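HAD superfamily hydrolase (Brucella suis biovar 1, PDB 6NQ4) is a member of the haloacid dehalogenase-like hydrolases that probably acts as a phosphatase. Local coordinates at residues 62-66 with 67-71; 51-55 with 56-60; 137-141 with 142-146; 192-195 with 196-200. One frame throughout, in Å; residues are numbered along the deposited sequence. Where two conformers were deposited one is given.

Contact 1: residues 62-66 with 67-71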
loop_
_atom_site.group_PDB
_atom_site.type_symbol
_atom_site.label_atom_id
_atom_site.label_comp_id
_atom_site.label_asym_id
_atom_site.label_seq_id
_atom_site.Cartn_x
_atom_site.Cartn_y
_atom_site.Cartn_z
ATOM N N GLN A 62 -0.998 3.499 -20.007
ATOM C CA GLN A 62 -0.993 4.591 -20.982
ATOM C C GLN A 62 -2.171 4.488 -21.941
ATOM O O GLN A 62 -2.821 5.497 -22.250
ATOM C CB GLN A 62 0.322 4.603 -21.767
ATOM C CG GLN A 62 1.541 5.008 -20.955
ATOM C CD GLN A 62 2.817 4.760 -21.739
ATOM O OE1 GLN A 62 2.943 3.741 -22.421
ATOM N NE2 GLN A 62 3.755 5.696 -21.669
ATOM N N ARG A 63 -2.444 3.281 -22.447
ATOM C CA ARG A 63 -3.534 3.120 -23.401
ATOM C C ARG A 63 -4.875 3.444 -22.759
ATOM O O ARG A 63 -5.737 4.070 -23.388
ATOM C CB ARG A 63 -3.531 1.702 -23.975
ATOM C CG ARG A 63 -2.349 1.388 -24.909
ATOM C CD ARG A 63 -2.609 0.162 -25.796
ATOM N NE ARG A 63 -2.977 -1.010 -25.007
ATOM C CZ ARG A 63 -2.104 -1.783 -24.363
ATOM N NH1 ARG A 63 -0.805 -1.518 -24.429
ATOM N NH2 ARG A 63 -2.530 -2.822 -23.654
ATOM N N ALA A 64 -5.057 3.045 -21.501
ATOM C CA ALA A 64 -6.294 3.378 -20.803
ATOM C C ALA A 64 -6.458 4.888 -20.651
ATOM O O ALA A 64 -7.550 5.424 -20.880
ATOM C CB ALA A 64 -6.356 2.665 -19.452
ATOM N N ARG A 65 -5.390 5.595 -20.269
ATOM C CA ARG A 65 -5.493 7.049 -20.131
ATOM C C ARG A 65 -5.777 7.710 -21.472
ATOM O O ARG A 65 -6.476 8.730 -21.536
ATOM C CB ARG A 65 -4.204 7.615 -19.544
ATOM C CG ARG A 65 -3.960 7.212 -18.127
ATOM C CD ARG A 65 -2.832 8.024 -17.504
ATOM N NE ARG A 65 -3.240 9.399 -17.198
ATOM C CZ ARG A 65 -2.692 10.503 -17.707
ATOM N NH1 ARG A 65 -1.707 10.425 -18.591
ATOM N NH2 ARG A 65 -3.135 11.696 -17.327
ATOM N N ALA A 66 -5.237 7.151 -22.557
ATOM C CA ALA A 66 -5.494 7.710 -23.877
ATOM C C ALA A 66 -6.951 7.567 -24.279
ATOM O O ALA A 66 -7.412 8.295 -25.167
ATOM C CB ALA A 66 -4.594 7.043 -24.920
ATOM N N LYS A 67 -7.687 6.654 -23.642
ATOM C CA LYS A 67 -9.113 6.481 -23.880
ATOM C C LYS A 67 -9.959 7.119 -22.779
ATOM O O LYS A 67 -11.131 6.768 -22.620
ATOM C CB LYS A 67 -9.453 5.001 -24.068
ATOM C CG LYS A 67 -8.700 4.324 -25.222
ATOM C CD LYS A 67 -9.238 2.918 -25.489
ATOM C CE LYS A 67 -8.230 1.845 -25.102
ATOM N NZ LYS A 67 -8.807 0.467 -25.174
ATOM N N GLY A 68 -9.378 8.041 -22.011
ATOM C CA GLY A 68 -10.116 8.838 -21.049
ATOM C C GLY A 68 -10.340 8.205 -19.694
ATOM O O GLY A 68 -11.191 8.689 -18.938
ATOM N N VAL A 69 -9.633 7.129 -19.369
ATOM C CA VAL A 69 -9.769 6.485 -18.069
ATOM C C VAL A 69 -8.774 7.133 -17.111
ATOM O O VAL A 69 -7.582 7.233 -17.412
ATOM C CB VAL A 69 -9.532 4.967 -18.186
ATOM C CG1 VAL A 69 -9.662 4.287 -16.818
ATOM C CG2 VAL A 69 -10.507 4.345 -19.177
ATOM N N THR A 70 -9.260 7.595 -15.959
ATOM C CA THR A 70 -8.378 8.183 -14.951
ATOM C C THR A 70 -7.677 7.071 -14.171
ATOM O O THR A 70 -8.324 6.113 -13.738
ATOM C CB THR A 70 -9.187 9.070 -13.999
ATOM O OG1 THR A 70 -9.848 10.081 -14.763
ATOM C CG2 THR A 70 -8.290 9.756 -12.970
ATOM N N ILE A 71 -6.358 7.196 -13.984
ATOM C CA ILE A 71 -5.559 6.177 -13.297
ATOM C C ILE A 71 -5.063 6.747 -11.973
ATOM O O ILE A 71 -4.270 7.696 -11.952
ATOM C CB ILE A 71 -4.347 5.734 -14.131
ATOM C CG1 ILE A 71 -4.756 5.212 -15.510
ATOM C CG2 ILE A 71 -3.543 4.671 -13.372
ATOM C CD1 ILE A 71 -5.713 4.069 -15.496
#
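Ala64 O shows how one carbonyl can serve two donors where a helix ends. Lys67 N reaches it at 3.0 Å and Val69 N at 3.1 Å, arriving from opposite faces of the carbonyl plane; the bond from Val69 is the straighter, 159° at the hydrogen. Lys67 N also leans weakly on Arg63 O. The next carbonyl, Arg65 O, is taken by Gly68 N at 3.0 Å. With Gly68 at positive phi (84°), the outer bond from Val69 N to Ala64 O and the inner one from Gly68 N to Arg65 O make a Schellman motif, in which the last turn satisfies its carbonyls from the departing chain. Val69 O receives a CA-H...O contact from Arg65 CA. The aliphatic part of Arg65 crosses Ile71, with CG 3.4 Å from Ile71 CG1, while the guanidinium group runs on to Asn96 O and a salt bridge with Asp99, whose carboxylate also accepts from Ile71 N. Arg63 likewise spends its charge elsewhere, on Asp30 and the C-terminal carboxylate of Val304. The turn joins helix 55-66 to strand 70-75 within a beta-alpha-beta unit, and Val69 and Ile71 both rest on Ile39 of the neighbouring parallel strand 38-41.

Contact 2: residues 51-55 with 56-60; sequences ETSFA and PAIAA
Ile58 CD1 lies against Ser53 OG, 3.7 Å away, at the entrance to a helix, a worked example of a first-turn side chain reaching back to the loop that leads into it. The methyl end of one chain thus meets the hydroxyl of the other. Ile58 gets there because its CG1 stands beside the backbone N (chi1 -69°), with the chain extended beyond it; this carries CG1 past Phe54 O at 3.6 Å and CD1 on to the serine. The hydroxyl itself is hydrogen-bonded to Leu91 O, which ties the loop to Leu91, just after helix 81-90. Phe54 holds the N-cap position of helix 55-66, which follows the loop after strand 38-41, as expected of the first crossover helix in a Rossmann-like HAD core. Its side chain carries no acceptor, and its carbonyl begins the regular helical bonding by taking Ile58 N at 3.1 Å in a nearly straight bond of 170°. Ala59 N repeats the pattern one residue on, bonding to Ala55 O at 3.0 Å. The phenylalanine touches the helix through its base, CB lying 4.2 Å from Ala57 CB, whereas the ring leads off toward Asn49. Pro56, lacking an N-H, sits in the first turn, and its CD packs 3.6 Å from Ala55 CB.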
loop_
_atom_site.group_PDB
_atom_site.type_symbol
_atom_site.label_atom_id
_atom_site.label_comp_id
_atom_site.label_asym_id
_atom_site.label_seq_id
_atom_site.Cartn_x
_atom_site.Cartn_y
_atom_site.Cartn_z
ATOM N N GLU A 51 13.022 -2.705 -8.195
ATOM C CA GLU A 51 14.296 -2.669 -8.910
ATOM C C GLU A 51 14.162 -2.491 -10.420
ATOM O O GLU A 51 15.043 -1.868 -11.028
ATOM C CB GLU A 51 15.134 -3.907 -8.551
ATOM C CG GLU A 51 15.516 -3.888 -7.065
ATOM C CD GLU A 51 16.524 -4.937 -6.641
ATOM O OE1 GLU A 51 16.782 -5.904 -7.395
ATOM O OE2 GLU A 51 17.052 -4.781 -5.517
ATOM N N THR A 52 13.092 -3.006 -11.034
ATOM C CA THR A 52 12.790 -2.725 -12.432
ATOM C C THR A 52 11.292 -2.508 -12.583
ATOM O O THR A 52 10.494 -2.980 -11.768
ATOM C CB THR A 52 13.224 -3.850 -13.390
ATOM O OG1 THR A 52 12.582 -5.072 -13.020
ATOM C CG2 THR A 52 14.732 -4.041 -13.365
ATOM N N SER A 53 10.910 -1.771 -13.629
ATOM C CA SER A 53 9.498 -1.592 -13.946
ATOM C C SER A 53 9.095 -2.521 -15.086
ATOM O O SER A 53 9.940 -3.084 -15.795
ATOM C CB SER A 53 9.163 -0.142 -14.296
ATOM O OG SER A 53 9.897 0.302 -15.413
ATOM N N PHE A 54 7.785 -2.698 -15.239
ATOM C CA PHE A 54 7.241 -3.683 -16.174
ATOM C C PHE A 54 6.655 -2.958 -17.384
ATOM O O PHE A 54 5.583 -2.338 -17.294
ATOM C CB PHE A 54 6.205 -4.566 -15.478
ATOM C CG PHE A 54 6.704 -5.217 -14.212
ATOM C CD1 PHE A 54 8.013 -5.647 -14.094
ATOM C CD2 PHE A 54 5.850 -5.399 -13.137
ATOM C CE1 PHE A 54 8.465 -6.253 -12.920
ATOM C CE2 PHE A 54 6.299 -5.995 -11.964
ATOM C CZ PHE A 54 7.609 -6.419 -11.861
ATOM N N ALA A 55 7.353 -3.045 -18.514
ATOM C CA ALA A 55 6.911 -2.320 -19.702
ATOM C C ALA A 55 5.476 -2.633 -20.127
ATOM O O ALA A 55 4.748 -1.687 -20.484
ATOM C CB ALA A 55 7.911 -2.488 -20.856
ATOM N N PRO A 56 5.000 -3.886 -20.113
ATOM C CA PRO A 56 3.605 -4.117 -20.530
ATOM C C PRO A 56 2.586 -3.424 -19.649
ATOM O O PRO A 56 1.557 -2.959 -20.154
ATOM C CB PRO A 56 3.460 -5.643 -20.476
ATOM C CG PRO A 56 4.868 -6.157 -20.666
ATOM C CD PRO A 56 5.718 -5.156 -19.894
ATOM N N ALA A 57 2.831 -3.369 -18.333
ATOM C CA ALA A 57 1.901 -2.701 -17.432
ATOM C C ALA A 57 1.857 -1.211 -17.712
ATOM O O ALA A 57 0.776 -0.607 -17.741
ATOM C CB ALA A 57 2.320 -2.959 -15.987
ATOM N N ILE A 58 3.028 -0.598 -17.899
ATOM C CA ILE A 58 3.079 0.827 -18.234
ATOM C C ILE A 58 2.283 1.094 -19.505
ATOM O O ILE A 58 1.467 2.026 -19.573
ATOM C CB ILE A 58 4.547 1.275 -18.371
ATOM C CG1 ILE A 58 5.248 1.271 -17.000
ATOM C CG2 ILE A 58 4.646 2.624 -19.099
ATOM C CD1 ILE A 58 6.749 1.376 -17.095
ATOM N N ALA A 59 2.480 0.250 -20.521
ATOM C CA ALA A 59 1.800 0.463 -21.797
ATOM C C ALA A 59 0.287 0.317 -21.657
ATOM O O ALA A 59 -0.477 1.092 -22.251
ATOM C CB ALA A 59 2.354 -0.498 -22.847
ATOM N N ALA A 60 -0.165 -0.662 -20.870
ATOM C CA ALA A 60 -1.597 -0.851 -20.654
ATOM C C ALA A 60 -2.221 0.359 -19.962
ATOM O O ALA A 60 -3.320 0.797 -20.325
ATOM C CB ALA A 60 -1.820 -2.114 -19.825
#

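Contact 3: residues 137-141 with 142-146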
loop_
_atom_site.group_PDB
_atom_site.type_symbol
_atom_site.label_atom_id
_atom_site.label_comp_id
_atom_site.label_asym_id
_atom_site.label_seq_id
_atom_site.Cartn_x
_atom_site.Cartn_y
_atom_site.Cartn_z
ATOM N N GLU A 137 6.762 15.256 17.692
ATOM C CA GLU A 137 8.127 15.229 18.199
ATOM C C GLU A 137 8.588 13.786 18.254
ATOM O O GLU A 137 7.984 12.970 18.957
ATOM C CB GLU A 137 8.197 15.840 19.600
ATOM C CG GLU A 137 9.612 16.011 20.107
ATOM C CD GLU A 137 9.657 16.623 21.490
ATOM O OE1 GLU A 137 8.630 17.188 21.927
ATOM O OE2 GLU A 137 10.721 16.531 22.139
ATOM N N LEU A 138 9.656 13.468 17.531
ATOM C CA LEU A 138 10.202 12.118 17.581
ATOM C C LEU A 138 11.105 11.990 18.801
ATOM O O LEU A 138 12.011 12.810 19.009
ATOM C CB LEU A 138 10.968 11.785 16.304
ATOM C CG LEU A 138 10.137 11.872 15.024
ATOM C CD1 LEU A 138 10.980 11.440 13.848
ATOM C CD2 LEU A 138 8.871 11.051 15.100
ATOM N N VAL A 139 10.842 10.977 19.629
ATOM C CA VAL A 139 11.490 10.858 20.923
ATOM C C VAL A 139 12.034 9.445 21.098
ATOM O O VAL A 139 11.775 8.544 20.297
ATOM C CB VAL A 139 10.556 11.258 22.088
ATOM C CG1 VAL A 139 10.069 12.693 21.917
ATOM C CG2 VAL A 139 9.366 10.304 22.187
ATOM N N GLU A 140 12.837 9.279 22.141
ATOM C CA GLU A 140 13.328 7.966 22.515
ATOM C C GLU A 140 12.175 7.088 22.973
ATOM O O GLU A 140 11.122 7.567 23.394
ATOM C CB GLU A 140 14.299 8.085 23.688
ATOM C CG GLU A 140 15.463 9.000 23.434
ATOM C CD GLU A 140 16.638 8.275 22.832
ATOM O OE1 GLU A 140 16.455 7.136 22.352
ATOM O OE2 GLU A 140 17.750 8.842 22.853
ATOM N N GLU A 141 12.416 5.777 22.938
ATOM C CA GLU A 141 11.414 4.808 23.373
ATOM C C GLU A 141 10.846 5.139 24.757
ATOM O O GLU A 141 9.625 5.145 24.952
ATOM C CB GLU A 141 12.040 3.412 23.385
ATOM C CG GLU A 141 11.038 2.319 23.696
ATOM C CD GLU A 141 11.689 0.990 24.033
ATOM O OE1 GLU A 141 12.830 0.741 23.585
ATOM O OE2 GLU A 141 11.048 0.199 24.756
ATOM N N PHE A 142 11.719 5.421 25.733
ATOM C CA PHE A 142 11.267 5.644 27.106
ATOM C C PHE A 142 10.407 6.900 27.263
ATOM O O PHE A 142 9.680 7.016 28.258
ATOM C CB PHE A 142 12.463 5.644 28.071
ATOM C CG PHE A 142 13.213 6.959 28.141
ATOM C CD1 PHE A 142 12.907 7.892 29.124
ATOM C CD2 PHE A 142 14.240 7.246 27.249
ATOM C CE1 PHE A 142 13.600 9.098 29.207
ATOM C CE2 PHE A 142 14.930 8.448 27.317
ATOM C CZ PHE A 142 14.612 9.377 28.306
ATOM N N GLU A 143 10.454 7.821 26.293
ATOM C CA GLU A 143 9.731 9.089 26.329
ATOM C C GLU A 143 8.421 9.061 25.556
ATOM O O GLU A 143 7.659 10.033 25.617
ATOM C CB GLU A 143 10.596 10.190 25.702
ATOM C CG GLU A 143 11.914 10.412 26.405
ATOM C CD GLU A 143 12.864 11.327 25.636
ATOM O OE1 GLU A 143 13.067 11.123 24.415
ATOM O OE2 GLU A 143 13.421 12.250 26.264
ATOM N N ALA A 144 8.156 8.001 24.812
ATOM C CA ALA A 144 7.107 8.049 23.811
ATOM C C ALA A 144 5.730 7.845 24.430
ATOM O O ALA A 144 5.565 7.135 25.428
ATOM C CB ALA A 144 7.364 6.994 22.744
ATOM N N ALA A 145 4.732 8.485 23.816
ATOM C CA ALA A 145 3.333 8.264 24.148
ATOM C C ALA A 145 2.591 7.516 23.051
ATOM O O ALA A 145 1.465 7.051 23.282
ATOM C CB ALA A 145 2.626 9.602 24.436
ATOM N N GLY A 146 3.197 7.384 21.877
ATOM C CA GLY A 146 2.621 6.619 20.792
ATOM C C GLY A 146 3.742 6.101 19.918
ATOM O O GLY A 146 4.887 6.580 19.983
#
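Glu140 N and the carboxylate of Glu143 form a side-chain clasp on the start of a short 3-10 turn: Glu143 OE1 accepts from the N-H at 2.9 Å through its anti lone pair. The turn spans residues 141-143, following strand 137-138 on the way to strand 146-149 of the parallel five-stranded sheet. Its 3-10 character rests on two backbone bonds. Glu143 N donates to Glu140 O at 3.0 Å, so Glu140 and Glu143 are joined twice, once through backbone and once through a side chain. Ala144 N adds a straighter bond, 170° at the hydrogen, to Glu141 O, whose other partner is Arg173.

The compact side is formed by Val139 and Ala144. Val139 CG2 fits against Ala144, 3.6 Å from CA and 3.9 Å from CB, while Ala144 also touches Phe120 of strand 118-122. Glu141 sends its extended chain over Leu166 and Leu170 to a salt bridge with Arg169, which ties the turn to helix 164-172.

The solvent side is made by Glu140 and Phe142, both exposed. The carboxylate end of Glu140 leads away from the turn, and the phenyl group, carried on a chi1 of 82°, folds back toward its successor. Glu140 CB approaches the ring obliquely, 3.7 Å from Phe142 CD2, and one face of that ring is covered by Glu143 CG, which stands 3.4 Å above the plane, over its centre.

Contact 4: residues 192-195 with 196-200. With EDO (1,2-ethanediol), chain F.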
loop_
_atom_site.group_PDB
_atom_site.type_symbol
_atom_site.label_atom_id
_atom_site.label_comp_id
_atom_site.label_asym_id
_atom_site.label_seq_id
_atom_site.Cartn_x
_atom_site.Cartn_y
_atom_site.Cartn_z
ATOM N N LEU A 192 12.269 -11.076 -1.015
ATOM C CA LEU A 192 11.094 -10.735 -0.212
ATOM C C LEU A 192 11.567 -10.031 1.051
ATOM O O LEU A 192 12.510 -10.498 1.711
ATOM C CB LEU A 192 10.265 -11.977 0.140
ATOM C CG LEU A 192 9.514 -12.580 -1.051
ATOM C CD1 LEU A 192 9.050 -14.003 -0.767
ATOM C CD2 LEU A 192 8.335 -11.695 -1.368
ATOM N N ILE A 193 10.933 -8.901 1.362
ATOM C CA ILE A 193 11.351 -7.998 2.425
ATOM C C ILE A 193 10.197 -7.836 3.407
ATOM O O ILE A 193 9.056 -7.589 2.997
ATOM C CB ILE A 193 11.708 -6.630 1.813
ATOM C CG1 ILE A 193 12.786 -6.774 0.729
ATOM C CG2 ILE A 193 12.127 -5.651 2.884
ATOM C CD1 ILE A 193 14.119 -7.251 1.248
ATOM N N TRP A 194 10.505 -7.899 4.702
ATOM C CA TRP A 194 9.484 -7.707 5.723
ATOM C C TRP A 194 9.063 -6.243 5.786
ATOM O O TRP A 194 9.901 -5.344 5.670
ATOM C CB TRP A 194 10.033 -8.112 7.091
ATOM C CG TRP A 194 10.297 -9.574 7.199
ATOM C CD1 TRP A 194 11.519 -10.185 7.247
ATOM C CD2 TRP A 194 9.321 -10.613 7.264
ATOM N NE1 TRP A 194 11.360 -11.546 7.323
ATOM C CE2 TRP A 194 10.021 -11.839 7.354
ATOM C CE3 TRP A 194 7.927 -10.632 7.253
ATOM C CZ2 TRP A 194 9.369 -13.075 7.422
ATOM C CZ3 TRP A 194 7.280 -11.861 7.325
ATOM C CH2 TRP A 194 8.000 -13.065 7.412
ATOM N N CYS A 195 7.770 -6.010 6.006
ATOM C CA CYS A 195 7.202 -4.667 6.049
ATOM C C CYS A 195 6.594 -4.380 7.417
ATOM O O CYS A 195 6.497 -5.246 8.289
ATOM C CB CYS A 195 6.110 -4.520 4.996
ATOM S SG CYS A 195 6.661 -4.699 3.308
ATOM N N ALA A 196 6.121 -3.139 7.574
ATOM C CA ALA A 196 5.544 -2.697 8.839
ATOM C C ALA A 196 4.394 -3.588 9.279
ATOM O O ALA A 196 4.191 -3.787 10.482
ATOM C CB ALA A 196 5.045 -1.263 8.702
ATOM N N GLY A 197 3.609 -4.105 8.326
ATOM C CA GLY A 197 2.462 -4.922 8.671
ATOM C C GLY A 197 2.837 -6.177 9.433
ATOM O O GLY A 197 2.043 -6.686 10.233
ATOM N N ALA A 198 4.030 -6.720 9.173
ATOM C CA ALA A 198 4.482 -7.874 9.944
ATOM C C ALA A 198 4.639 -7.515 11.414
ATOM O O ALA A 198 4.276 -8.303 12.299
ATOM C CB ALA A 198 5.809 -8.354 9.374
ATOM N N LEU A 199 5.175 -6.325 11.698
ATOM C CA LEU A 199 5.321 -5.885 13.083
ATOM C C LEU A 199 3.973 -5.533 13.698
ATOM O O LEU A 199 3.718 -5.850 14.862
ATOM C CB LEU A 199 6.286 -4.702 13.161
ATOM C CG LEU A 199 7.695 -4.942 12.629
ATOM C CD1 LEU A 199 8.602 -3.730 12.901
ATOM C CD2 LEU A 199 8.320 -6.199 13.212
ATOM N N ALA A 200 3.071 -4.935 12.909
ATOM C CA ALA A 200 1.720 -4.671 13.396
ATOM C C ALA A 200 0.997 -5.965 13.741
ATOM O O ALA A 200 0.295 -6.031 14.753
ATOM C CB ALA A 200 0.932 -3.884 12.352
HETATM C C1 EDO F . 15.401 -9.590 5.320
HETATM O O1 EDO F . 15.217 -10.264 6.572
HETATM C C2 EDO F . 14.036 -9.369 4.680
HETATM O O2 EDO F . 13.349 -8.259 5.310
#
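Trp194 and Ala198 touch where a strand gives way to a helix, through the six-membered part of the indole: CE3 lies 3.8 Å from Ala198 CB, which approaches the ring system obliquely. With CG set beside the backbone N (chi1 -67°), the indole is brought up to this methyl. The same methyl is 3.4 Å from Cys195 O, so it touches both the indole and the carbonyl. That carbonyl is in turn the acceptor for Ala198 N at 3.0 Å, a bent bond of 138° whose donor stands above the carbonyl plane. One residue thus meets the incoming chain with both its backbone N-H and its side chain. In the same first shell a 1,2-ethanediol, probably from the crystallisation liquor, accepts from Trp194 N: its O2 is 2.9 Å away in an almost straight bond of 172°, and its O1 lies at the edge of the indole, in its plane. The diol is also hydrogen-bonded to Asp155 O and Glu158 O.

The principle at work is a strand-to-helix junction. Strand 191-194, which pairs antiparallel with strand 185-188 as a two-stranded hairpin, runs by way of Cys195 into helix 196-205. That helix lies against the second parallel sheet, which is consistent with a cap domain inserted in the HAD core. Within it, Ala200 N bonds to Ala196 O as the regular pattern sets in.

Farther out, the tryptophan rests on Pro160 and Met185, and Cys195 bonds through its backbone to Ile184. Ala196 and Leu199 pack on Cys149 of strand 146-149, and Ala196 and Ala200 on Cys179 of strand 177-179.

From the N terminus, contact 2 comes first, turning the loop after strand 38-41 into helix 55-66; contact 1 follows directly and ends that same helix, passing the chain to strand 70-75. Their centres lie 15 Å apart, one at each end of the helix, within the six-stranded parallel sheet domain. Contact 3 lies across the molecule, its centre about 45 Å from that of contact 1, and links strands 137-138 and 146-149 of the second parallel sheet. Contact 4 then leads from the small antiparallel hairpin into helix 196-205, which packs on that sheet. All four are local contacts in series; none encloses or crosses another.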